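Local structure of Exo beta-1,2-glucooligosaccharide sophorohydrolase (non-reducing end) (5Z06) at residues A[523-527]-A[553-557]; A[557-561]-A[620-624]. The protein hydrolyses linear beta-1,2-glucan and beta-1,2-glucooligosaccharides of four or more glucose units, releasing sophorose from the non-reducing end. One frame throughout, in Å; residues are numbered along the deposited sequence.

Contact 1: residues A[523-527]-A[553-557]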
loop_
_atom_site.group_PDB
_atom_site.type_symbol
_atom_site.label_atom_id
_atom_site.label_comp_id
_atom_site.label_asym_id
_atom_site.label_seq_id
_atom_site.Cartn_x
_atom_site.Cartn_y
_atom_site.Cartn_z
ATOM N N ASN A 523 -3.655 -11.458 -29.810
ATOM C CA ASN A 523 -2.473 -11.008 -30.466
ATOM C C ASN A 523 -2.069 -9.622 -29.999
ATOM O O ASN A 523 -2.764 -8.648 -30.259
ATOM C CB ASN A 523 -2.625 -10.964 -31.956
ATOM C CG ASN A 523 -1.305 -10.711 -32.595
ATOM O OD1 ASN A 523 -0.924 -9.567 -32.795
ATOM N ND2 ASN A 523 -0.531 -11.765 -32.766
ATOM N N LEU A 524 -0.905 -9.556 -29.373
ATOM C CA LEU A 524 -0.421 -8.354 -28.757
ATOM C C LEU A 524 0.470 -7.624 -29.744
ATOM O O LEU A 524 1.575 -8.079 -30.018
ATOM C CB LEU A 524 0.370 -8.737 -27.494
ATOM C CG LEU A 524 0.522 -7.679 -26.430
ATOM C CD1 LEU A 524 -0.845 -7.180 -25.958
ATOM C CD2 LEU A 524 1.331 -8.240 -25.267
ATOM N N LYS A 525 -0.005 -6.507 -30.293
ATOM C CA LYS A 525 0.809 -5.737 -31.238
ATOM C C LYS A 525 2.036 -5.109 -30.594
ATOM O O LYS A 525 3.117 -5.076 -31.171
ATOM C CB LYS A 525 -0.027 -4.669 -31.919
ATOM C CG LYS A 525 -1.023 -5.229 -32.931
ATOM C CD LYS A 525 -1.955 -4.125 -33.412
ATOM C CE LYS A 525 -2.863 -4.564 -34.541
ATOM N NZ LYS A 525 -4.259 -4.755 -34.067
ATOM N N VAL A 526 1.880 -4.619 -29.381
ATOM C CA VAL A 526 2.959 -3.951 -28.689
ATOM C C VAL A 526 3.049 -4.512 -27.287
ATOM O O VAL A 526 2.043 -4.872 -26.669
ATOM C CB VAL A 526 2.672 -2.453 -28.636
ATOM C CG1 VAL A 526 3.565 -1.735 -27.622
ATOM C CG2 VAL A 526 2.827 -1.846 -30.023
ATOM N N GLY A 527 4.252 -4.543 -26.766
ATOM C CA GLY A 527 4.439 -4.839 -25.372
ATOM C C GLY A 527 5.540 -5.831 -25.147
ATOM O O GLY A 527 5.689 -6.804 -25.898
ATOM N N TYR A 553 1.915 1.521 -34.646
ATOM C CA TYR A 553 1.765 0.098 -34.305
ATOM C C TYR A 553 0.398 -0.359 -33.840
ATOM O O TYR A 553 -0.045 -1.422 -34.217
ATOM C CB TYR A 553 2.723 -0.213 -33.191
ATOM C CG TYR A 553 4.117 0.178 -33.524
ATOM C CD1 TYR A 553 4.766 -0.384 -34.616
ATOM C CD2 TYR A 553 4.788 1.110 -32.772
ATOM C CE1 TYR A 553 6.071 -0.037 -34.930
ATOM C CE2 TYR A 553 6.088 1.460 -33.073
ATOM C CZ TYR A 553 6.729 0.884 -34.150
ATOM O OH TYR A 553 8.032 1.242 -34.435
ATOM N N THR A 554 -0.255 0.424 -32.994
ATOM C CA THR A 554 -1.520 0.016 -32.419
ATOM C C THR A 554 -2.253 1.206 -31.858
ATOM O O THR A 554 -1.640 2.225 -31.504
ATOM C CB THR A 554 -1.309 -1.030 -31.266
ATOM O OG1 THR A 554 -2.573 -1.485 -30.758
ATOM C CG2 THR A 554 -0.468 -0.455 -30.107
ATOM N N ASN A 555 -3.563 1.060 -31.759
ATOM C CA ASN A 555 -4.356 1.866 -30.853
ATOM C C ASN A 555 -4.123 1.335 -29.417
ATOM O O ASN A 555 -4.103 0.119 -29.214
ATOM C CB ASN A 555 -5.803 1.727 -31.202
ATOM C CG ASN A 555 -6.681 2.429 -30.215
ATOM O OD1 ASN A 555 -7.260 1.800 -29.316
ATOM N ND2 ASN A 555 -6.742 3.750 -30.328
ATOM N N TYR A 556 -3.971 2.226 -28.436
ATOM C CA TYR A 556 -3.618 1.790 -27.076
ATOM C C TYR A 556 -4.756 1.237 -26.222
ATOM O O TYR A 556 -4.519 0.338 -25.438
ATOM C CB TYR A 556 -2.703 2.807 -26.337
ATOM C CG TYR A 556 -1.345 2.591 -26.877
ATOM C CD1 TYR A 556 -0.550 1.571 -26.393
ATOM C CD2 TYR A 556 -0.937 3.254 -28.012
ATOM C CE1 TYR A 556 0.667 1.279 -26.958
ATOM C CE2 TYR A 556 0.291 2.985 -28.590
ATOM C CZ TYR A 556 1.086 1.988 -28.071
ATOM O OH TYR A 556 2.298 1.713 -28.641
ATOM N N PHE A 557 -5.983 1.696 -26.394
ATOM C CA PHE A 557 -7.063 1.049 -25.689
ATOM C C PHE A 557 -7.109 -0.421 -26.116
ATOM O O PHE A 557 -7.251 -1.292 -25.280
ATOM C CB PHE A 557 -8.425 1.659 -25.979
ATOM C CG PHE A 557 -9.532 0.936 -25.280
ATOM C CD1 PHE A 557 -9.763 1.164 -23.921
ATOM C CD2 PHE A 557 -10.277 -0.039 -25.933
ATOM C CE1 PHE A 557 -10.752 0.465 -23.253
ATOM C CE2 PHE A 557 -11.274 -0.739 -25.263
ATOM C CZ PHE A 557 -11.513 -0.488 -23.928
HETATM O O HOH W 1 -2.988 -4.718 -30.078
#
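V526 meets Y553, T554 and Y556 through its two methyls, and this apolar cluster carries most of the contact. Its CG2 lies 3.6 Å from CB of Y553 and equally near CG2 of T554, while CG1 comes to the edge of the Y556 ring, 3.8 Å from the hydroxyl OH. With CG1 anti to the backbone N (chi1 165°), CG1 is the branch aimed at the Y556 hydroxyl and CG2 lodges between Y553 and T554, a division that suits a beta-branched residue. T554 CG2 rests over one face of the Y556 ring, offset toward its rim.

K525 adds its aliphatic stem: CD packs 3.4 Å from the carbonyl O of Y553 and 3.8 Å from T554 OG1, and the bend at the end of the chain carries NZ to a salt bridge with E558.

The polar contacts are few. T554 OG1 donates forward to O of the next residue, N555, at 2.7 Å, the donor sitting well above the carbonyl plane, and a water joins OG1 weakly to the backbone N of K525. An alanine in place of T554 would remove both OG1 and CG2, and would probably leave the carbonyl of N555 without this donor and open a gap between V526 and the Y556 ring. The Y556 hydroxyl is held by Y513 and D551.

N555 occupies the N-cap position, its OD1 accepting from N of E558. This is a side-chain N-cap at the start of helix 556-573, packed against the loop that follows strand 522-523 within the glycoamylase-like region.

Contact 2: residues A[557-561]-A[620-624]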
loop_
_atom_site.group_PDB
_atom_site.type_symbol
_atom_site.label_atom_id
_atom_site.label_comp_id
_atom_site.label_asym_id
_atom_site.label_seq_id
_atom_site.Cartn_x
_atom_site.Cartn_y
_atom_site.Cartn_z
ATOM N N PHE A 557 -5.983 1.696 -26.394
ATOM C CA PHE A 557 -7.063 1.049 -25.689
ATOM C C PHE A 557 -7.109 -0.421 -26.116
ATOM O O PHE A 557 -7.251 -1.292 -25.280
ATOM C CB PHE A 557 -8.425 1.659 -25.979
ATOM C CG PHE A 557 -9.532 0.936 -25.280
ATOM C CD1 PHE A 557 -9.763 1.164 -23.921
ATOM C CD2 PHE A 557 -10.277 -0.039 -25.933
ATOM C CE1 PHE A 557 -10.752 0.465 -23.253
ATOM C CE2 PHE A 557 -11.274 -0.739 -25.263
ATOM C CZ PHE A 557 -11.513 -0.488 -23.928
ATOM N N GLU A 558 -7.059 -0.660 -27.425
ATOM C CA GLU A 558 -7.106 -2.005 -27.979
ATOM C C GLU A 558 -5.997 -2.871 -27.413
ATOM O O GLU A 558 -6.236 -3.998 -26.981
ATOM C CB GLU A 558 -6.971 -1.958 -29.503
ATOM C CG GLU A 558 -6.931 -3.315 -30.203
ATOM C CD GLU A 558 -6.276 -3.219 -31.562
ATOM O OE1 GLU A 558 -6.993 -2.932 -32.540
ATOM O OE2 GLU A 558 -5.030 -3.416 -31.652
ATOM N N ASN A 559 -4.789 -2.335 -27.426
ATOM C CA ASN A 559 -3.621 -3.088 -27.001
ATOM C C ASN A 559 -3.561 -3.279 -25.474
ATOM O O ASN A 559 -3.259 -4.369 -24.992
ATOM C CB ASN A 559 -2.344 -2.409 -27.477
ATOM C CG ASN A 559 -1.186 -3.385 -27.568
ATOM O OD1 ASN A 559 -1.205 -4.310 -28.388
ATOM N ND2 ASN A 559 -0.195 -3.213 -26.709
ATOM N N ASN A 560 -3.829 -2.201 -24.732
ATOM C CA ASN A 560 -3.898 -2.247 -23.275
ATOM C C ASN A 560 -4.959 -3.249 -22.841
ATOM O O ASN A 560 -4.722 -4.066 -21.958
ATOM C CB ASN A 560 -4.236 -0.870 -22.684
ATOM C CG ASN A 560 -3.099 0.117 -22.802
ATOM O OD1 ASN A 560 -2.025 -0.198 -23.328
ATOM N ND2 ASN A 560 -3.337 1.334 -22.333
ATOM N N GLN A 561 -6.119 -3.188 -23.480
ATOM C CA GLN A 561 -7.215 -4.083 -23.129
ATOM C C GLN A 561 -6.799 -5.537 -23.301
ATOM O O GLN A 561 -7.145 -6.378 -22.480
ATOM C CB GLN A 561 -8.449 -3.772 -23.957
ATOM C CG GLN A 561 -9.651 -4.668 -23.700
ATOM C CD GLN A 561 -10.774 -4.359 -24.647
ATOM O OE1 GLN A 561 -10.586 -4.405 -25.863
ATOM N NE2 GLN A 561 -11.938 -4.038 -24.109
ATOM N N PHE A 620 -10.714 -1.491 -14.937
ATOM C CA PHE A 620 -12.122 -1.312 -15.269
ATOM C C PHE A 620 -12.471 -0.869 -16.697
ATOM O O PHE A 620 -13.271 -1.537 -17.360
ATOM C CB PHE A 620 -12.826 -0.385 -14.266
ATOM C CG PHE A 620 -13.820 -1.096 -13.445
ATOM C CD1 PHE A 620 -15.060 -1.381 -13.975
ATOM C CD2 PHE A 620 -13.484 -1.593 -12.190
ATOM C CE1 PHE A 620 -15.986 -2.107 -13.255
ATOM C CE2 PHE A 620 -14.400 -2.313 -11.456
ATOM C CZ PHE A 620 -15.646 -2.570 -11.991
ATOM N N PRO A 621 -11.865 0.219 -17.194
ATOM C CA PRO A 621 -12.289 0.706 -18.528
ATOM C C PRO A 621 -12.010 -0.264 -19.645
ATOM O O PRO A 621 -12.661 -0.202 -20.660
ATOM C CB PRO A 621 -11.462 1.966 -18.741
ATOM C CG PRO A 621 -10.842 2.277 -17.449
ATOM C CD PRO A 621 -10.805 1.043 -16.617
ATOM N N TYR A 622 -11.016 -1.126 -19.442
ATOM C CA TYR A 622 -10.645 -2.128 -20.392
ATOM C C TYR A 622 -11.491 -3.382 -20.312
ATOM O O TYR A 622 -11.907 -3.912 -21.323
ATOM C CB TYR A 622 -9.218 -2.534 -20.152
ATOM C CG TYR A 622 -8.251 -1.401 -20.182
ATOM C CD1 TYR A 622 -7.963 -0.738 -21.376
ATOM C CD2 TYR A 622 -7.592 -0.994 -19.032
ATOM C CE1 TYR A 622 -7.062 0.302 -21.406
ATOM C CE2 TYR A 622 -6.668 0.021 -19.068
ATOM C CZ TYR A 622 -6.404 0.671 -20.260
ATOM O OH TYR A 622 -5.458 1.685 -20.319
ATOM N N THR A 623 -11.719 -3.875 -19.100
ATOM C CA THR A 623 -12.337 -5.182 -18.907
ATOM C C THR A 623 -13.370 -5.025 -17.801
ATOM O O THR A 623 -13.195 -5.546 -16.703
ATOM C CB THR A 623 -11.266 -6.214 -18.520
ATOM O OG1 THR A 623 -10.539 -5.744 -17.369
ATOM C CG2 THR A 623 -10.300 -6.428 -19.663
ATOM N N PRO A 624 -14.446 -4.277 -18.088
ATOM C CA PRO A 624 -15.352 -3.916 -16.996
ATOM C C PRO A 624 -15.972 -5.094 -16.274
ATOM O O PRO A 624 -16.069 -5.084 -15.050
ATOM C CB PRO A 624 -16.443 -3.065 -17.670
ATOM C CG PRO A 624 -16.086 -2.939 -19.103
ATOM C CD PRO A 624 -14.764 -3.593 -19.356
#
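Q561 and Y622 bring their CA atoms to within 4.8 Å, the nearest CA pair across the two segments, as the helical segment 557-561, with Q561 N bonded to F557 O at 2.8 Å, passes the irregular segment 620-624.

Y622 is the centre of the contact, its ring laid against the helix surface. CE1 packs 3.3 Å from CB of N560, and the backbone C of N560 lies over one face. N560 then turns its amide so that ND2 donates to Y622 OH, 2.9 Å away with an N-H...O angle of 152°; the hydroxyl sits somewhat out of the amide plane, and amide and ring planes stand 75° apart. The same hydroxyl also bonds to the carbonyl O of I537, so this buried polar atom has two partners, and a tyrosine can fill the apolar space while still using its end.

Q561 grips the backbone of the same residue. Its side chain runs out extended, with CG anti to the backbone N (chi1 179°), and NE2 reaches Y622 O at 2.8 Å in a nearly straight bond that lies in both the amide and the carbonyl planes. Glutamine suits this place because its two methylenes span the distance and its flat amide presents an N-H to the carbonyl.

The F557 ring lies near parallel to that of Y622 but slid so far aside that they barely overlap, with CE1 3.6 Å from Y622 CD1. The P621 carbonyl O meets the edge of the F557 ring, 3.3 Å from CE1, and H547 stacks on the same phenylalanine.

Helix 556-573 thus meets the link between helices 614-617 and 624-636, while M674 of helix 665-680 touches P621 and Y622, and T623 packs on A564 and K565 further along helix 556-573.

How the contacts relate
Both contacts are largely buried and both use the start of helix 556-573, sharing F557. Contact 1 joins the helix N-terminus to the loop at 523-527, farther from the chain's centre, where methyl groups and the K525 stem pack and a water makes only weak bridging bonds. Contact 2, nearer that centre, pairs the helix with the 620-624 link through aromatic packing and two hydrogen bonds given by side-chain amides, to a hydroxyl and a backbone carbonyl. Residues idle in contact 2 join the two: E558 forms a salt bridge with K525, and N559 ND2 probably bonds to V526 O. The 523-527 loop thus meets the helix at Y556, E558 and N559, the 620-624 link at F557, N560 and Q561.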